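Local atomic coordinates of hypothetical protein, IPT/TIG domain protein (Bacteroides ovatus, PDB entry 4HW6), a protein that is of uncharacterised function but probably acts as an auxiliary nutrient-binding protein for carbohydrate, joining an IPT/TIG domain to a six-bladed beta-propeller. Residues T179-G182 / Q183-D186; I289-N292 / G293-C296; A347-E351 / E352-D356; I407-M411 / K412-F416. One frame throughout, in Å; residues are numbered along the deposited sequence.

How the contacts relate
All four contacts are local turns or strand connections in the beta-propeller, each belonging to a different blade or to the passage between blades. Contact 2 is mostly buried, contacts 1 and 4 are partly buried, and contact 3 lies at the surface. Their chemistry differs as well: contact 1 pairs an isoleucine with a cysteine sulfur, contact 2 relies on backbone bonds and a sulfur-aromatic approach, contact 4 combines a salt bridge with an aromatic pair, and contact 3, being exposed, uses carboxylates and a water. Contacts 3 and 4 are related through strand 337-344, which leads into the loop of contact 3 and packs against Tyr409 and Phe416 of contact 4; their centres are 18 Å apart.

Contact 1: T179-G182 / Q183-D186; sequences TNIG and QCAD
Ile181 and Cys184 meet without any ring or other flat side-chain group, so neither a face nor an edge enters the contact; a branched aliphatic chain and a sulfur carry it instead. The nearest approach is from Ile181 CG2 to Cys184 SG, at 3.5 Å, and Ile181 CB follows at 3.7 Å from the same SG. This is the branch that the first torsion sets anti to the backbone N (CG1 lies at chi1 -66°), while the longer CG1 arm takes the other direction. On the far side of the bend, SG of Cys184 stands beside its own backbone N, which turns it back over the preceding residues.

Thr179 adds a second, looser neighbour: its OG1 lies 3.9 Å from Cys184 SG, a distance that supports packing and nothing stronger. The hydroxyl is engaged within its own segment, where Ile181 N donates to Thr179 OG1 at 3.0 Å with an N-H...O angle of 158°. That bond helps hold the backbone bend just ahead of the isoleucine.

Tyr210 and Phe212 of strand 207-212 and Val197 of strand 195-199 pack on Ile181, and Gln183 N is hydrogen-bonded to Asp199 OD1. The hydroxyl-to-amide bond two residues on defines an ST turn, placed here in the connection between strands 173-177 and 184-189, where the chain passes from one propeller blade to the next.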
ATOM      1  N   THR A 179      12.486 -20.905   4.673  1.00 21.75           N
ATOM      2  CA  THR A 179      13.716 -20.148   4.451  1.00 19.50           C
ATOM      3  C   THR A 179      14.918 -20.794   5.122  1.00 20.25           C
ATOM      4  O   THR A 179      16.039 -20.554   4.708  1.00 21.42           O
ATOM      5  CB  THR A 179      13.612 -18.733   5.054  1.00 19.90           C
ATOM      6  OG1 THR A 179      13.402 -18.858   6.466  1.00 18.18           O
ATOM      7  CG2 THR A 179      12.457 -17.931   4.412  1.00 19.16           C
ATOM      8  N   ASN A 180      14.683 -21.558   6.192  1.00 21.18           N
ATOM      9  CA  ASN A 180      15.740 -22.039   7.082  1.00 21.97           C
ATOM     10  C   ASN A 180      16.621 -20.908   7.620  1.00 22.63           C
ATOM     11  O   ASN A 180      17.819 -21.085   7.887  1.00 21.92           O
ATOM     12  CB  ASN A 180      16.586 -23.133   6.410  1.00 25.09           C
ATOM     13  CG  ASN A 180      15.817 -24.417   6.199  1.00 28.23           C
ATOM     14  OD1 ASN A 180      15.829 -24.992   5.112  1.00 32.89           O
ATOM     15  ND2 ASN A 180      15.112 -24.851   7.220  1.00 24.31           N
ATOM     16  N   ILE A 181      16.000 -19.747   7.786  1.00 18.54           N
ATOM     17  CA  ILE A 181      16.620 -18.597   8.398  1.00 19.09           C
ATOM     18  C   ILE A 181      15.870 -18.334   9.699  1.00 20.77           C
ATOM     19  O   ILE A 181      14.647 -18.202   9.692  1.00 19.43           O
ATOM     20  CB  ILE A 181      16.485 -17.379   7.460  1.00 17.40           C
ATOM     21  CG1 ILE A 181      17.291 -17.595   6.175  1.00 18.02           C
ATOM     22  CG2 ILE A 181      16.894 -16.081   8.160  1.00 18.27           C
ATOM     23  CD1 ILE A 181      17.037 -16.559   5.085  1.00 18.23           C
ATOM     24  N   GLY A 182      16.595 -18.253  10.814  1.00 21.19           N
ATOM     25  CA  GLY A 182      15.975 -18.128  12.133  1.00 20.07           C
ATOM     26  C   GLY A 182      15.302 -16.817  12.439  1.00 18.68           C
ATOM     27  O   GLY A 182      14.330 -16.789  13.185  1.00 18.19           O
ATOM     28  N   GLN A 183      15.804 -15.719  11.886  1.00 17.58           N
ATOM     29  CA  GLN A 183      15.253 -14.397  12.218  1.00 17.04           C
ATOM     30  C   GLN A 183      15.288 -13.477  11.018  1.00 18.65           C
ATOM     31  O   GLN A 183      16.253 -12.747  10.805  1.00 18.77           O
ATOM     32  CB  GLN A 183      15.955 -13.792  13.427  1.00 17.69           C
ATOM     33  CG  GLN A 183      15.191 -12.618  14.042  1.00 21.54           C
ATOM     34  CD  GLN A 183      15.626 -12.344  15.476  1.00 30.29           C
ATOM     35  OE1 GLN A 183      16.808 -12.098  15.757  1.00 34.83           O
ATOM     36  NE2 GLN A 183      14.686 -12.399  16.387  1.00 34.75           N
ATOM     37  N   CYS A 184      14.228 -13.543  10.221  1.00 15.95           N
ATOM     38  CA  CYS A 184      14.190 -12.812   8.950  1.00 15.34           C
ATOM     39  C   CYS A 184      13.803 -11.370   9.214  1.00 15.27           C
ATOM     40  O   CYS A 184      12.637 -11.086   9.544  1.00 13.16           O
ATOM     41  CB  CYS A 184      13.192 -13.434   7.973  1.00 18.00           C
ATOM     42  SG  CYS A 184      13.600 -15.095   7.422  1.00 20.02           S
ATOM     43  N   ALA A 185      14.772 -10.462   9.078  1.00 14.84           N
ATOM     44  CA  ALA A 185      14.581  -9.058   9.484  1.00 14.79           C
ATOM     45  C   ALA A 185      14.111  -8.118   8.381  1.00 14.60           C
ATOM     46  O   ALA A 185      13.554  -7.064   8.671  1.00 15.78           O
ATOM     47  CB  ALA A 185      15.876  -8.522  10.094  1.00 15.52           C
ATOM     48  N   ASP A 186      14.397  -8.447   7.125  1.00 14.40           N
ATOM     49  CA  ASP A 186      14.010  -7.605   6.000  1.00 14.60           C
ATOM     50  C   ASP A 186      14.069  -8.426   4.702  1.00 13.73           C
ATOM     51  O   ASP A 186      14.698  -9.485   4.647  1.00 14.27           O
ATOM     52  CB  ASP A 186      14.908  -6.352   5.919  1.00 16.15           C
ATOM     53  CG  ASP A 186      14.284  -5.199   5.073  1.00 19.22           C
ATOM     54  OD1 ASP A 186      13.067  -5.274   4.710  1.00 17.51           O
ATOM     55  OD2 ASP A 186      15.001  -4.183   4.817  1.00 20.44           O
TER

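Contact 2: I289-N292 / G293-C296; sequences IIYN and GKHC
The carbonyl oxygen of Tyr291 accepts two backbone bonds across the turn, from Lys294 N at 3.2 Å and from His295 N at 3.0 Å. Both donors approach from the same face of the carbonyl plane, but not equally: Lys294 N stands well above it, 69° out, whereas His295 N is tilted by only 20°. One oxygen thus draws the returning chain round in a tight loop. The shortest bond runs the other way, from Tyr291 N to Cys296 O at 2.8 Å. Tyr291 is also the centre of an inverse gamma turn.

Cys296 and Lys294 both meet the Tyr291 side chain. Cys296 SG lies 4.3 Å from the Tyr291 ring centroid and 38° off the ring normal, an oblique sulfur-aromatic contact whose nearest ring atom, Tyr291 CD2, is 3.7 Å from SG. At the ring edge, near its plane, Lys294 CB comes to 4.0 Å from Tyr291 CD2. A leucine here would probably open a gap beside the Cys296 sulfur and deprive Asp270 of its hydroxyl partner.

The Tyr291 ring also stacks with Tyr298 of the next strand and meets Phe276 of strand 276-280 edge-to-face. Asn292 ND2 donates to Pro337 O and His295 ND1 accepts from Gly336 N, so this connection between strands 286-291 and 296-301 also touches the start of the following blade.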
ATOM      1  N   ILE A 289      16.407   6.906   6.331  1.00 12.74           N
ATOM      2  CA  ILE A 289      16.757   5.999   7.384  1.00 12.87           C
ATOM      3  C   ILE A 289      15.747   6.168   8.516  1.00 12.87           C
ATOM      4  O   ILE A 289      15.724   7.216   9.213  1.00 12.29           O
ATOM      5  CB  ILE A 289      18.162   6.276   7.953  1.00 14.18           C
ATOM      6  CG1 ILE A 289      19.210   6.451   6.847  1.00 15.28           C
ATOM      7  CG2 ILE A 289      18.562   5.159   8.924  1.00 14.77           C
ATOM      8  CD1 ILE A 289      20.495   7.080   7.355  1.00 16.30           C
ATOM      9  N   ILE A 290      14.877   5.171   8.661  1.00 12.70           N
ATOM     10  CA  ILE A 290      13.903   5.155   9.728  1.00 10.79           C
ATOM     11  C   ILE A 290      14.548   4.608  10.992  1.00 12.12           C
ATOM     12  O   ILE A 290      15.050   3.480  10.979  1.00 13.02           O
ATOM     13  CB  ILE A 290      12.665   4.340   9.367  1.00 12.14           C
ATOM     14  CG1 ILE A 290      12.058   4.824   8.028  1.00 12.69           C
ATOM     15  CG2 ILE A 290      11.636   4.459  10.489  1.00 13.05           C
ATOM     16  CD1 ILE A 290      10.894   3.973   7.550  1.00 19.27           C
ATOM     17  N   TYR A 291      14.594   5.426  12.048  1.00 11.81           N
ATOM     18  CA  TYR A 291      15.143   5.010  13.333  1.00 12.31           C
ATOM     19  C   TYR A 291      13.977   4.378  14.078  1.00 12.90           C
ATOM     20  O   TYR A 291      13.225   5.040  14.790  1.00 13.11           O
ATOM     21  CB  TYR A 291      15.708   6.195  14.127  1.00 13.70           C
ATOM     22  CG  TYR A 291      17.053   6.738  13.725  1.00 13.40           C
ATOM     23  CD1 TYR A 291      17.466   6.813  12.394  1.00 14.45           C
ATOM     24  CD2 TYR A 291      17.932   7.209  14.703  1.00 13.79           C
ATOM     25  CE1 TYR A 291      18.721   7.313  12.052  1.00 14.32           C
ATOM     26  CE2 TYR A 291      19.175   7.731  14.372  1.00 13.96           C
ATOM     27  CZ  TYR A 291      19.563   7.802  13.042  1.00 13.94           C
ATOM     28  OH  TYR A 291      20.820   8.313  12.729  1.00 15.15           O
ATOM     29  N   ASN A 292      13.780   3.076  13.867  1.00 12.39           N
ATOM     30  CA  ASN A 292      12.600   2.407  14.394  1.00 13.10           C
ATOM     31  C   ASN A 292      12.459   2.495  15.904  1.00 16.14           C
ATOM     32  O   ASN A 292      11.362   2.614  16.412  1.00 15.79           O
ATOM     33  CB  ASN A 292      12.565   0.913  13.993  1.00 13.86           C
ATOM     34  CG  ASN A 292      12.831   0.669  12.522  1.00 17.55           C
ATOM     35  OD1 ASN A 292      13.721  -0.100  12.181  1.00 18.19           O
ATOM     36  ND2 ASN A 292      12.051   1.303  11.637  1.00 15.25           N
ATOM     37  N   GLY A 293      13.581   2.411  16.615  1.00 14.21           N
ATOM     38  CA  GLY A 293      13.598   2.477  18.050  1.00 15.79           C
ATOM     39  C   GLY A 293      13.793   3.855  18.648  1.00 13.92           C
ATOM     40  O   GLY A 293      13.631   3.996  19.858  1.00 14.09           O
ATOM     41  N   LYS A 294      14.147   4.852  17.835  1.00 13.76           N
ATOM     42  CA  LYS A 294      14.409   6.209  18.341  1.00 13.74           C
ATOM     43  C   LYS A 294      13.445   7.273  17.830  1.00 11.55           C
ATOM     44  O   LYS A 294      13.575   8.457  18.174  1.00 12.99           O
ATOM     45  CB  LYS A 294      15.844   6.651  18.024  1.00 14.58           C
ATOM     46  CG  LYS A 294      16.909   5.667  18.427  1.00 16.52           C
ATOM     47  CD  LYS A 294      16.926   5.366  19.898  1.00 18.16           C
ATOM     48  CE  LYS A 294      18.147   4.510  20.205  1.00 25.38           C
ATOM     49  NZ  LYS A 294      18.237   4.209  21.651  1.00 23.65           N
ATOM     50  N   HIS A 295      12.451   6.862  17.052  1.00 11.96           N
ATOM     51  CA  HIS A 295      11.263   7.690  16.811  1.00 12.34           C
ATOM     52  C   HIS A 295      11.564   8.883  15.913  1.00 13.47           C
ATOM     53  O   HIS A 295      11.015   9.956  16.089  1.00 11.90           O
ATOM     54  CB  HIS A 295      10.653   8.118  18.140  1.00 13.33           C
ATOM     55  CG  HIS A 295      10.586   7.006  19.121  1.00 13.78           C
ATOM     56  ND1 HIS A 295       9.843   5.876  18.886  1.00 13.72           N
ATOM     57  CD2 HIS A 295      11.198   6.823  20.313  1.00 14.32           C
ATOM     58  CE1 HIS A 295      10.010   5.028  19.891  1.00 14.79           C
ATOM     59  NE2 HIS A 295      10.814   5.589  20.782  1.00 14.29           N
ATOM     60  N   CYS A 296      12.376   8.661  14.899  1.00 12.10           N
ATOM     61  CA  CYS A 296      12.724   9.738  13.975  1.00 12.55           C
ATOM     62  C   CYS A 296      13.136   9.153  12.645  1.00 13.20           C
ATOM     63  O   CYS A 296      13.361   7.936  12.523  1.00 12.47           O
ATOM     64  CB  CYS A 296      13.771  10.659  14.578  1.00 12.77           C
ATOM     65  SG  CYS A 296      15.265   9.819  15.072  1.00 14.80           S
TER

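Contact 3: A347-E351 / E352-D356; sequences AYAGE and EDEYD
A type II beta turn from Tyr348 to Glu351, followed by an Asx turn at Asp353, shapes this exposed loop, and Tyr348 and Asp356 tie its two ends together. The turn is closed by Glu351 N to Tyr348 O, 2.9 Å, and Gly350 takes the positive phi expected at its third position. A carboxylate holds the turn from the other segment: Gly350 N donates to Glu354 OE2 at 2.8 Å, almost straight at 176°, using the anti lone pair of that oxygen. The extended Glu354 chain carries OE2 back to the turn.

Tyr348 points across the loop, its CG beside the backbone N (chi1 -56°). Its hydroxyl donates to Asp356 OD1 at 2.6 Å, meeting that oxygen on the syn side; ring and carboxylate planes are 86° apart. Asp356 OD1 lies at the Tyr348 ring edge, near its plane, as does the backbone around Glu354 and Tyr355, and Tyr348 CB rests 3.6 Å from Asp353 O. Over one face, toward the rim, sits a water that donates to Glu351 OE2 at 2.8 Å and to Asp353 O at 2.7 Å. In the Asx turn, Tyr355 N reaches Asp353 OD1 at 3.0 Å.

Asp353 OD1 also receives His281 NE2, and Asp356 OD2 bonds Asn345 ND2. The loop joins antiparallel strands 337-344 and 355-361, and Pro372, in the turn after strand 366-370, packs on Tyr348.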
ATOM      1  N   ALA A 347      -0.633  15.412  -7.340  1.00 28.72           N
ATOM      2  CA  ALA A 347      -0.519  16.826  -7.020  1.00 28.85           C
ATOM      3  C   ALA A 347       0.919  17.373  -7.130  1.00 28.66           C
ATOM      4  O   ALA A 347       1.104  18.566  -7.291  1.00 30.17           O
ATOM      5  CB  ALA A 347      -1.086  17.106  -5.641  1.00 29.83           C
ATOM      6  N   TYR A 348       1.927  16.509  -7.040  1.00 26.77           N
ATOM      7  CA  TYR A 348       3.326  16.929  -7.144  1.00 25.11           C
ATOM      8  C   TYR A 348       3.900  16.789  -8.556  1.00 28.34           C
ATOM      9  O   TYR A 348       5.114  16.935  -8.733  1.00 27.78           O
ATOM     10  CB  TYR A 348       4.223  16.085  -6.236  1.00 22.90           C
ATOM     11  CG  TYR A 348       3.873  16.049  -4.750  1.00 20.61           C
ATOM     12  CD1 TYR A 348       3.052  17.021  -4.167  1.00 21.83           C
ATOM     13  CD2 TYR A 348       4.421  15.070  -3.926  1.00 20.54           C
ATOM     14  CE1 TYR A 348       2.759  16.988  -2.805  1.00 21.64           C
ATOM     15  CE2 TYR A 348       4.128  15.032  -2.574  1.00 18.74           C
ATOM     16  CZ  TYR A 348       3.285  15.990  -2.023  1.00 18.83           C
ATOM     17  OH  TYR A 348       3.024  15.929  -0.660  1.00 19.84           O
ATOM     18  N   ALA A 349       3.060  16.478  -9.541  1.00 28.86           N
ATOM     19  CA  ALA A 349       3.530  16.244 -10.916  1.00 30.08           C
ATOM     20  C   ALA A 349       4.435  17.382 -11.376  1.00 29.16           C
ATOM     21  O   ALA A 349       4.066  18.562 -11.307  1.00 29.45           O
ATOM     22  CB  ALA A 349       2.349  16.085 -11.877  1.00 31.76           C
ATOM     23  N   GLY A 350       5.634  17.010 -11.814  1.00 30.67           N
ATOM     24  CA  GLY A 350       6.622  17.952 -12.326  1.00 31.80           C
ATOM     25  C   GLY A 350       7.511  18.611 -11.291  1.00 32.15           C
ATOM     26  O   GLY A 350       8.400  19.372 -11.641  1.00 33.99           O
ATOM     27  N   GLU A 351       7.287  18.332 -10.011  1.00 31.59           N
ATOM     28  CA  GLU A 351       8.128  18.913  -8.962  1.00 29.67           C
ATOM     29  C   GLU A 351       9.346  18.022  -8.835  1.00 29.43           C
ATOM     30  O   GLU A 351       9.342  16.909  -9.360  1.00 29.58           O
ATOM     31  CB  GLU A 351       7.338  19.070  -7.654  1.00 30.88           C
ATOM     32  CG  GLU A 351       6.099  19.934  -7.870  1.00 36.47           C
ATOM     33  CD  GLU A 351       5.414  20.419  -6.602  1.00 48.88           C
ATOM     34  OE1 GLU A 351       4.690  21.438  -6.694  1.00 59.85           O
ATOM     35  OE2 GLU A 351       5.579  19.801  -5.524  1.00 58.34           O
ATOM     36  N   GLU A 352      10.393  18.505  -8.167  1.00 30.43           N
ATOM     37  CA  GLU A 352      11.624  17.718  -8.019  1.00 34.17           C
ATOM     38  C   GLU A 352      11.342  16.402  -7.311  1.00 27.13           C
ATOM     39  O   GLU A 352      11.936  15.367  -7.637  1.00 27.83           O
ATOM     40  CB  GLU A 352      12.706  18.487  -7.252  1.00 40.24           C
ATOM     41  CG  GLU A 352      13.649  19.264  -8.164  1.00 51.51           C
ATOM     42  CD  GLU A 352      14.868  19.785  -7.433  1.00 67.92           C
ATOM     43  OE1 GLU A 352      15.299  19.146  -6.443  1.00 66.49           O
ATOM     44  OE2 GLU A 352      15.401  20.835  -7.859  1.00 89.24           O
ATOM     45  N   ASP A 353      10.438  16.444  -6.339  1.00 24.20           N
ATOM     46  CA  ASP A 353      10.021  15.220  -5.650  1.00 20.90           C
ATOM     47  C   ASP A 353       8.541  14.944  -5.904  1.00 19.83           C
ATOM     48  O   ASP A 353       7.683  15.682  -5.459  1.00 20.00           O
ATOM     49  CB  ASP A 353      10.286  15.316  -4.146  1.00 20.57           C
ATOM     50  CG  ASP A 353      10.242  13.966  -3.458  1.00 19.43           C
ATOM     51  OD1 ASP A 353       9.703  12.981  -4.016  1.00 18.74           O
ATOM     52  OD2 ASP A 353      10.763  13.868  -2.330  1.00 18.79           O
ATOM     53  N   GLU A 354       8.257  13.864  -6.623  1.00 19.14           N
ATOM     54  CA  GLU A 354       6.896  13.533  -6.989  1.00 20.39           C
ATOM     55  C   GLU A 354       6.245  12.550  -6.036  1.00 18.40           C
ATOM     56  O   GLU A 354       5.125  12.119  -6.305  1.00 19.92           O
ATOM     57  CB  GLU A 354       6.869  12.984  -8.429  1.00 23.58           C
ATOM     58  CG  GLU A 354       7.103  14.076  -9.469  1.00 27.28           C
ATOM     59  CD  GLU A 354       7.001  13.570 -10.903  1.00 31.42           C
ATOM     60  OE1 GLU A 354       7.517  12.458 -11.179  1.00 32.31           O
ATOM     61  OE2 GLU A 354       6.420  14.298 -11.746  1.00 35.00           O
ATOM     62  N   TYR A 355       6.894  12.254  -4.906  1.00 16.70           N
ATOM     63  CA  TYR A 355       6.465  11.168  -3.990  1.00 16.19           C
ATOM     64  C   TYR A 355       6.185  11.636  -2.575  1.00 16.38           C
ATOM     65  O   TYR A 355       6.895  12.486  -2.048  1.00 17.54           O
ATOM     66  CB  TYR A 355       7.533  10.064  -3.899  1.00 15.86           C
ATOM     67  CG  TYR A 355       7.727   9.342  -5.201  1.00 15.63           C
ATOM     68  CD1 TYR A 355       8.583   9.847  -6.155  1.00 17.72           C
ATOM     69  CD2 TYR A 355       7.017   8.182  -5.487  1.00 17.38           C
ATOM     70  CE1 TYR A 355       8.744   9.218  -7.375  1.00 19.18           C
ATOM     71  CE2 TYR A 355       7.152   7.549  -6.709  1.00 20.58           C
ATOM     72  CZ  TYR A 355       8.037   8.063  -7.639  1.00 21.22           C
ATOM     73  OH  TYR A 355       8.212   7.471  -8.871  1.00 26.42           O
ATOM     74  N   ASP A 356       5.145  11.058  -1.968  1.00 14.81           N
ATOM     75  CA  ASP A 356       4.979  11.088  -0.541  1.00 15.11           C
ATOM     76  C   ASP A 356       5.559   9.791   0.044  1.00 15.44           C
ATOM     77  O   ASP A 356       5.675   8.786  -0.653  1.00 15.48           O
ATOM     78  CB  ASP A 356       3.497  11.187  -0.169  1.00 16.14           C
ATOM     79  CG  ASP A 356       2.963  12.608  -0.185  1.00 17.47           C
ATOM     80  OD1 ASP A 356       3.707  13.565   0.106  1.00 18.60           O
ATOM     81  OD2 ASP A 356       1.747  12.780  -0.459  1.00 19.84           O
TER
HETATM   82  O   HOH W   1       7.187  18.021  -4.175  1.00 25.85           O

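Contact 4: I407-M411 / K412-F416; sequences IAYDM and KRKCF
Backbone bonds pair Asp410 with Cys415: Asp410 N donates to Cys415 O at 2.8 Å, and Cys415 N returns the bond to Asp410 O at 3.2 Å. Tyr409 and Phe416 form the next, non-hydrogen-bonded pair.

Charge and polar groups gather on the Asp410 carboxylate, whose CG lies anti to the backbone N (chi1 -175°), bringing the oxygens to Arg413. Arg413 N reaches Asp410 OD1 at 2.8 Å from above the carboxylate plane, while Arg413 NH1 forms a salt bridge to Asp410 OD2, also at 2.8 Å. The latter oxygen lies at the guanidinium edge, with the two planes 76° apart, and receives the hydroxyl of Tyr417. With only an alanine here, Arg413 N, the guanidinium and the Tyr417 hydroxyl would probably each lose an acceptor, and the arginine would be less tied to the turn. Arg413 has further partners in Tyr152 O and Asp153.

Aromatic packing lies on the other face of the hairpin. The Tyr409 edge points at the Phe416 face, T-shaped, with centroids 4.8 Å apart and planes at 63°; Tyr409 CD1 stands over the ring centre. Ile407 runs alongside, CD1 to Phe416 CD2 3.8 Å, and Ile341 and Val343 of strand 337-344 pack near these side chains.

Lys414, at positive phi, and Cys415 both oppose Asp410: a G1 beta bulge in the hairpin whose blade, with strand 109-115, closes the propeller.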
ATOM      1  N   ILE A 407       4.020  -2.208   5.303  1.00 11.72           N
ATOM      2  CA  ILE A 407       3.212  -1.501   4.344  1.00 13.04           C
ATOM      3  C   ILE A 407       3.683  -1.793   2.916  1.00 12.63           C
ATOM      4  O   ILE A 407       4.879  -1.901   2.630  1.00 13.38           O
ATOM      5  CB  ILE A 407       3.159   0.019   4.657  1.00 13.34           C
ATOM      6  CG1 ILE A 407       2.190   0.757   3.731  1.00 14.97           C
ATOM      7  CG2 ILE A 407       4.576   0.632   4.625  1.00 14.34           C
ATOM      8  CD1 ILE A 407       1.900   2.194   4.172  1.00 14.91           C
ATOM      9  N   ALA A 408       2.719  -1.904   2.015  1.00 13.53           N
ATOM     10  CA  ALA A 408       2.980  -2.011   0.581  1.00 14.56           C
ATOM     11  C   ALA A 408       1.891  -1.267  -0.190  1.00 15.22           C
ATOM     12  O   ALA A 408       0.759  -1.125   0.302  1.00 16.25           O
ATOM     13  CB  ALA A 408       3.051  -3.475   0.157  1.00 15.09           C
ATOM     14  N   TYR A 409       2.244  -0.720  -1.350  1.00 15.60           N
ATOM     15  CA  TYR A 409       1.267  -0.065  -2.199  1.00 16.76           C
ATOM     16  C   TYR A 409       1.144  -0.827  -3.495  1.00 17.03           C
ATOM     17  O   TYR A 409       2.125  -1.006  -4.218  1.00 17.66           O
ATOM     18  CB  TYR A 409       1.634   1.410  -2.469  1.00 17.72           C
ATOM     19  CG  TYR A 409       0.532   2.092  -3.238  1.00 18.25           C
ATOM     20  CD1 TYR A 409      -0.661   2.452  -2.616  1.00 18.50           C
ATOM     21  CD2 TYR A 409       0.649   2.321  -4.591  1.00 20.38           C
ATOM     22  CE1 TYR A 409      -1.691   3.038  -3.328  1.00 20.30           C
ATOM     23  CE2 TYR A 409      -0.378   2.939  -5.305  1.00 21.50           C
ATOM     24  CZ  TYR A 409      -1.548   3.290  -4.658  1.00 21.64           C
ATOM     25  OH  TYR A 409      -2.580   3.863  -5.401  1.00 25.51           O
ATOM     26  N   ASP A 410      -0.077  -1.259  -3.783  1.00 17.01           N
ATOM     27  CA  ASP A 410      -0.401  -2.032  -4.962  1.00 19.57           C
ATOM     28  C   ASP A 410      -0.826  -1.044  -6.032  1.00 19.74           C
ATOM     29  O   ASP A 410      -1.941  -0.514  -5.990  1.00 20.18           O
ATOM     30  CB  ASP A 410      -1.532  -2.980  -4.604  1.00 19.84           C
ATOM     31  CG  ASP A 410      -1.901  -3.943  -5.713  1.00 20.73           C
ATOM     32  OD1 ASP A 410      -1.691  -3.640  -6.912  1.00 20.53           O
ATOM     33  OD2 ASP A 410      -2.465  -5.004  -5.349  1.00 20.04           O
HETATM   34  N   MSE A 411       0.073  -0.756  -6.969  1.00 20.83           N
HETATM   35  CA  MSE A 411      -0.218   0.198  -8.044  0.50 23.60           C
HETATM   36  C   MSE A 411      -1.266  -0.349  -9.012  1.00 25.58           C
HETATM   37  O   MSE A 411      -2.045   0.406  -9.608  1.00 27.66           O
HETATM   38  CB  MSE A 411       1.067   0.559  -8.795  0.50 25.55           C
HETATM   39  CG  MSE A 411       2.078   1.349  -7.969  0.50 28.03           C
HETATM   40 SE   MSE A 411       3.526   2.026  -9.081  0.38 36.05          SE
HETATM   41  CE  MSE A 411       2.496   2.363 -10.671  0.50 27.45           C
ATOM     42  N   LYS A 412      -1.297  -1.663  -9.180  1.00 23.69           N
ATOM     43  CA  LYS A 412      -2.245  -2.254 -10.113  1.00 24.34           C
ATOM     44  C   LYS A 412      -3.678  -2.154  -9.591  1.00 22.96           C
ATOM     45  O   LYS A 412      -4.612  -1.832 -10.329  1.00 22.76           O
ATOM     46  CB  LYS A 412      -1.878  -3.712 -10.400  1.00 24.54           C
ATOM     47  CG  LYS A 412      -2.801  -4.409 -11.376  1.00 26.81           C
ATOM     48  CD  LYS A 412      -2.162  -5.639 -12.004  1.00 26.68           C
ATOM     49  CE  LYS A 412      -2.233  -6.862 -11.107  1.00 24.44           C
ATOM     50  NZ  LYS A 412      -1.628  -8.041 -11.795  1.00 22.54           N
ATOM     51  N   ARG A 413      -3.855  -2.434  -8.318  1.00 20.57           N
ATOM     52  CA  ARG A 413      -5.189  -2.459  -7.711  1.00 21.55           C
ATOM     53  C   ARG A 413      -5.498  -1.174  -6.940  1.00 23.83           C
ATOM     54  O   ARG A 413      -6.565  -1.073  -6.333  1.00 27.06           O
ATOM     55  CB  ARG A 413      -5.320  -3.678  -6.802  1.00 20.41           C
ATOM     56  CG  ARG A 413      -5.014  -4.978  -7.531  1.00 20.19           C
ATOM     57  CD  ARG A 413      -5.210  -6.232  -6.695  1.00 19.86           C
ATOM     58  NE  ARG A 413      -4.830  -7.419  -7.465  1.00 20.21           N
ATOM     59  CZ  ARG A 413      -3.580  -7.842  -7.672  1.00 20.05           C
ATOM     60  NH1 ARG A 413      -2.552  -7.220  -7.134  1.00 20.11           N
ATOM     61  NH2 ARG A 413      -3.360  -8.913  -8.433  1.00 21.67           N
ATOM     62  N   LYS A 414      -4.551  -0.231  -6.954  1.00 24.18           N
ATOM     63  CA  LYS A 414      -4.672   1.093  -6.321  1.00 23.91           C
ATOM     64  C   LYS A 414      -5.120   1.025  -4.855  1.00 21.68           C
ATOM     65  O   LYS A 414      -6.152   1.562  -4.485  1.00 22.65           O
ATOM     66  CB  LYS A 414      -5.631   1.993  -7.109  1.00 26.99           C
ATOM     67  CG  LYS A 414      -5.292   2.182  -8.584  1.00 35.56           C
ATOM     68  CD  LYS A 414      -3.958   2.865  -8.809  1.00 43.14           C
ATOM     69  CE  LYS A 414      -3.788   3.233 -10.287  1.00 49.76           C
ATOM     70  NZ  LYS A 414      -2.396   3.022 -10.793  1.00 50.56           N
ATOM     71  N   CYS A 415      -4.322   0.365  -4.028  1.00 18.47           N
ATOM     72  CA  CYS A 415      -4.640   0.210  -2.604  1.00 18.18           C
ATOM     73  C   CYS A 415      -3.382  -0.036  -1.814  1.00 16.31           C
ATOM     74  O   CYS A 415      -2.372  -0.481  -2.369  1.00 18.02           O
ATOM     75  CB  CYS A 415      -5.634  -0.947  -2.417  1.00 18.26           C
ATOM     76  SG  CYS A 415      -5.017  -2.559  -2.981  1.00 21.70           S
ATOM     77  N   PHE A 416      -3.422   0.290  -0.523  1.00 15.29           N
ATOM     78  CA  PHE A 416      -2.376  -0.091   0.396  1.00 15.01           C
ATOM     79  C   PHE A 416      -2.719  -1.427   1.072  1.00 15.35           C
ATOM     80  O   PHE A 416      -3.900  -1.692   1.368  1.00 15.63           O
ATOM     81  CB  PHE A 416      -2.228   0.920   1.526  1.00 14.95           C
ATOM     82  CG  PHE A 416      -1.683   2.250   1.103  1.00 15.89           C
ATOM     83  CD1 PHE A 416      -2.529   3.258   0.709  1.00 17.92           C
ATOM     84  CD2 PHE A 416      -0.316   2.490   1.125  1.00 16.72           C
ATOM     85  CE1 PHE A 416      -2.035   4.495   0.334  1.00 19.19           C
ATOM     86  CE2 PHE A 416       0.185   3.733   0.741  1.00 17.65           C
ATOM     87  CZ  PHE A 416      -0.671   4.721   0.358  1.00 18.64           C
TER